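Local coordinates for Lmo2119 protein (Listeria monocytogenes serovar 1/2a, PDB 5HQH), which is of unknown function but carries a YbbR-like domain, the part described here, within a longer protein predicted to bear a signal sequence, at residues E11-Y22 and K51-L62. Residues are numbered along the deposited sequence; the frame is centred on the assembly and turned at random.
Sequences EVIENVPVKVYY and KAQQDFTVYADL
Tyr21 sets CE2 against CB of Tyr59 (3.5 Å) and also touches CG and CD2 of that ring, the two ring planes turned 47° to each other, neither stacked nor edge-to-face. Its CG sits anti to the carbonyl carbon (chi1 -54°), which swings the ring back along the strand until OH reaches CG2 of Thr57. Beneath this pair the strands 16-21 and 57-61 run parallel: Lys19 N donates to Val58 O, Lys19 O accepts from Ala60 N, and Tyr21 N donates to Ala60 O with an N-H...O angle of 170°. Leu62 N to Tyr21 O (2.7 Å) continues the ladder. Where it opens, a water takes the N-H of Val58 and donates to Pro17 O. On the other face Val18 and Val20 meet Val58 and Ala60; Val16 CG1, 3.8 Å from Val58 CG2, and Leu62 CD1, against Val20 CG1, continue the apolar row.

Asn15, with positive phi (62°), and Val16 both face Val36 in a G1 beta bulge, where strand 9-21 turns a corner. Before it, Ile13 points CD1 at the ring edge of Phe56, 4.1 Å from CZ, and against CA of Lys51. The Gln54 amide bridges through two waters to the carbonyls of Glu14 and Asn15. Lys51, fully extended, forms a salt bridge with Glu11, NZ approaching OE1 (2.9 Å) from above the carboxylate plane, while NE2 of Gln48 hydrogen-bonds OE2.

The earlier half of strand 9-21 covers the end of helix 44-53; the later half, 16-21, pairs with 57-61, while strand 35-42 runs antiparallel along the other edge of 9-21. Strand 68-77 borders 57-61, and Ile32 packs on Val18, Val20, Ala60 and Leu62.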
# COMPACT_ATOMS: atom_id res chain seq x y z
N GLU A 11 8.16 -13.83 7.61
CA GLU A 11 7.05 -13.45 8.47
C GLU A 11 5.89 -12.96 7.61
O GLU A 11 6.09 -12.23 6.66
CB GLU A 11 7.46 -12.32 9.42
CG GLU A 11 8.43 -12.71 10.52
CD GLU A 11 7.82 -13.57 11.60
OE1 GLU A 11 6.59 -13.61 11.71
OE2 GLU A 11 8.58 -14.15 12.40
N VAL A 12 4.68 -13.41 7.95
CA VAL A 12 3.45 -12.94 7.32
C VAL A 12 2.83 -12.01 8.36
O VAL A 12 2.54 -12.42 9.47
CB VAL A 12 2.51 -14.10 6.95
CG1 VAL A 12 1.23 -13.55 6.35
CG2 VAL A 12 3.20 -15.06 5.99
N ILE A 13 2.67 -10.76 7.99
CA ILE A 13 2.19 -9.73 8.91
C ILE A 13 0.79 -9.30 8.46
O ILE A 13 0.62 -8.82 7.34
CB ILE A 13 3.17 -8.53 8.92
CG1 ILE A 13 4.58 -9.03 9.31
CG2 ILE A 13 2.70 -7.44 9.87
CD1 ILE A 13 5.62 -7.97 9.26
N GLU A 14 -0.16 -9.47 9.36
CA GLU A 14 -1.55 -9.15 9.07
C GLU A 14 -1.88 -7.71 9.49
O GLU A 14 -1.21 -7.08 10.31
CB GLU A 14 -2.47 -10.12 9.79
CG GLU A 14 -2.31 -11.54 9.28
CD GLU A 14 -3.12 -12.54 10.07
OE1 GLU A 14 -4.32 -12.33 10.27
OE2 GLU A 14 -2.54 -13.57 10.46
N ASN A 15 -2.93 -7.18 8.86
CA ASN A 15 -3.51 -5.91 9.25
C ASN A 15 -2.58 -4.72 9.11
O ASN A 15 -2.55 -3.85 9.96
CB ASN A 15 -4.12 -6.02 10.64
CG ASN A 15 -5.14 -7.14 10.73
OD1 ASN A 15 -6.02 -7.26 9.88
ND2 ASN A 15 -5.01 -7.97 11.74
N VAL A 16 -1.80 -4.73 8.04
CA VAL A 16 -0.87 -3.64 7.76
C VAL A 16 -1.65 -2.52 7.04
O VAL A 16 -2.32 -2.78 6.04
CB VAL A 16 0.25 -4.12 6.86
CG1 VAL A 16 1.12 -2.98 6.46
CG2 VAL A 16 1.07 -5.18 7.55
N PRO A 17 -1.57 -1.28 7.53
CA PRO A 17 -2.31 -0.20 6.87
C PRO A 17 -1.78 0.13 5.49
O PRO A 17 -0.59 -0.07 5.18
CB PRO A 17 -2.13 0.97 7.82
CG PRO A 17 -0.90 0.69 8.57
CD PRO A 17 -0.81 -0.79 8.70
N VAL A 18 -2.67 0.65 4.65
CA VAL A 18 -2.31 1.11 3.32
C VAL A 18 -2.52 2.62 3.21
O VAL A 18 -3.64 3.11 3.44
CB VAL A 18 -3.18 0.45 2.24
CG1 VAL A 18 -2.78 0.97 0.85
CG2 VAL A 18 -3.09 -1.06 2.29
N LYS A 19 -1.46 3.36 2.92
CA LYS A 19 -1.50 4.78 2.70
C LYS A 19 -1.91 5.01 1.25
O LYS A 19 -1.66 4.17 0.38
CB LYS A 19 -0.11 5.41 2.94
CG LYS A 19 0.45 5.16 4.32
CD LYS A 19 -0.13 6.08 5.34
CE LYS A 19 0.43 5.80 6.74
NZ LYS A 19 -0.25 4.59 7.34
N VAL A 20 -2.57 6.15 0.98
CA VAL A 20 -3.04 6.48 -0.35
C VAL A 20 -2.66 7.91 -0.69
O VAL A 20 -3.05 8.82 0.00
CB VAL A 20 -4.58 6.34 -0.47
CG1 VAL A 20 -4.97 6.36 -1.96
CG2 VAL A 20 -5.09 5.08 0.20
N TYR A 21 -1.91 8.09 -1.79
CA TYR A 21 -1.38 9.36 -2.21
C TYR A 21 -2.05 9.80 -3.49
O TYR A 21 -2.17 9.02 -4.43
CB TYR A 21 0.14 9.25 -2.43
CG TYR A 21 0.90 8.71 -1.27
CD1 TYR A 21 0.79 9.24 0.00
CD2 TYR A 21 1.82 7.67 -1.45
CE1 TYR A 21 1.55 8.72 1.07
CE2 TYR A 21 2.57 7.16 -0.41
CZ TYR A 21 2.44 7.67 0.85
OH TYR A 21 3.23 7.12 1.89
N TYR A 22 -2.49 11.06 -3.51
CA TYR A 22 -3.24 11.63 -4.64
C TYR A 22 -3.53 13.08 -4.40
O TYR A 22 -3.14 13.62 -3.36
CB TYR A 22 -4.54 10.86 -4.87
CG TYR A 22 -5.56 10.87 -3.79
CD1 TYR A 22 -5.54 9.92 -2.77
CD2 TYR A 22 -6.61 11.78 -3.79
CE1 TYR A 22 -6.54 9.88 -1.79
CE2 TYR A 22 -7.60 11.73 -2.84
CZ TYR A 22 -7.55 10.80 -1.85
OH TYR A 22 -8.58 10.72 -0.91
N LYS A 51 9.36 -6.61 11.42
CA LYS A 51 8.16 -7.06 12.13
C LYS A 51 7.94 -6.29 13.43
O LYS A 51 6.82 -5.85 13.71
CB LYS A 51 8.24 -8.56 12.41
CG LYS A 51 7.12 -9.08 13.29
CD LYS A 51 7.24 -10.58 13.44
CE LYS A 51 6.19 -11.15 14.37
NZ LYS A 51 6.33 -12.63 14.42
N ALA A 52 9.01 -6.09 14.20
CA ALA A 52 8.89 -5.41 15.48
C ALA A 52 8.48 -3.95 15.36
O ALA A 52 7.62 -3.47 16.10
CB ALA A 52 10.20 -5.52 16.23
N GLN A 53 9.08 -3.24 14.41
CA GLN A 53 8.83 -1.80 14.25
C GLN A 53 7.78 -1.44 13.21
O GLN A 53 7.21 -0.35 13.26
CB GLN A 53 10.14 -1.07 13.92
CG GLN A 53 10.92 -0.62 15.17
CD GLN A 53 11.54 -1.75 15.97
OE1 GLN A 53 12.47 -2.43 15.51
NE2 GLN A 53 11.06 -1.93 17.18
N GLN A 54 7.52 -2.36 12.26
CA GLN A 54 6.58 -2.14 11.16
C GLN A 54 6.75 -0.76 10.54
O GLN A 54 5.80 -0.01 10.32
CB GLN A 54 5.13 -2.42 11.58
CG GLN A 54 4.27 -2.84 10.41
CD GLN A 54 2.85 -3.03 10.77
OE1 GLN A 54 2.00 -2.23 10.37
NE2 GLN A 54 2.57 -4.09 11.56
N ASP A 55 7.99 -0.43 10.30
CA ASP A 55 8.34 0.90 9.80
C ASP A 55 8.38 1.01 8.28
O ASP A 55 8.69 2.08 7.72
CB ASP A 55 9.61 1.46 10.48
CG ASP A 55 10.82 0.57 10.36
OD1 ASP A 55 10.72 -0.63 10.04
OD2 ASP A 55 11.91 1.07 10.65
N PHE A 56 8.05 -0.09 7.60
CA PHE A 56 7.85 -0.05 6.14
C PHE A 56 6.46 0.52 5.89
O PHE A 56 5.62 0.55 6.80
CB PHE A 56 8.00 -1.41 5.51
CG PHE A 56 7.13 -2.48 6.15
CD1 PHE A 56 5.84 -2.70 5.69
CD2 PHE A 56 7.58 -3.26 7.22
CE1 PHE A 56 5.03 -3.64 6.30
CE2 PHE A 56 6.78 -4.19 7.82
CZ PHE A 56 5.49 -4.40 7.34
N THR A 57 6.24 0.96 4.67
CA THR A 57 5.00 1.64 4.29
C THR A 57 4.42 1.04 3.04
O THR A 57 5.08 1.05 2.02
CB THR A 57 5.29 3.12 4.00
OG1 THR A 57 5.89 3.72 5.17
CG2 THR A 57 4.04 3.86 3.59
N VAL A 58 3.19 0.50 3.13
CA VAL A 58 2.47 -0.00 1.97
C VAL A 58 1.60 1.14 1.46
O VAL A 58 0.97 1.83 2.26
CB VAL A 58 1.56 -1.19 2.32
CG1 VAL A 58 0.83 -1.69 1.08
CG2 VAL A 58 2.38 -2.31 2.94
N TYR A 59 1.64 1.38 0.15
CA TYR A 59 0.91 2.50 -0.41
C TYR A 59 0.35 2.24 -1.79
O TYR A 59 0.88 1.46 -2.58
CB TYR A 59 1.79 3.74 -0.44
CG TYR A 59 3.03 3.69 -1.33
CD1 TYR A 59 4.18 3.05 -0.89
CD2 TYR A 59 3.10 4.36 -2.55
CE1 TYR A 59 5.32 3.03 -1.65
CE2 TYR A 59 4.26 4.34 -3.32
CZ TYR A 59 5.37 3.69 -2.85
OH TYR A 59 6.53 3.71 -3.60
N ALA A 60 -0.73 2.98 -2.07
CA ALA A 60 -1.34 3.09 -3.39
C ALA A 60 -1.02 4.52 -3.85
O ALA A 60 -1.49 5.48 -3.25
CB ALA A 60 -2.85 2.85 -3.36
N ASP A 61 -0.26 4.64 -4.94
CA ASP A 61 0.07 5.96 -5.49
C ASP A 61 -0.85 6.29 -6.65
O ASP A 61 -0.73 5.72 -7.74
CB ASP A 61 1.51 6.04 -5.93
CG ASP A 61 1.93 7.46 -6.24
OD1 ASP A 61 1.13 8.41 -6.14
OD2 ASP A 61 3.11 7.68 -6.57
N LEU A 62 -1.77 7.20 -6.39
CA LEU A 62 -2.74 7.62 -7.40
C LEU A 62 -2.54 9.06 -7.80
O LEU A 62 -3.47 9.73 -8.26
CB LEU A 62 -4.14 7.37 -6.86
CG LEU A 62 -4.37 5.86 -6.71
CD1 LEU A 62 -5.57 5.59 -5.84
CD2 LEU A 62 -4.50 5.19 -8.07
O HOH W 1 8.90 -13.41 15.61
O HOH W 2 -0.02 -5.43 12.07
O HOH W 3 -0.73 -2.58 11.80
O HOH W 4 1.95 0.63 5.75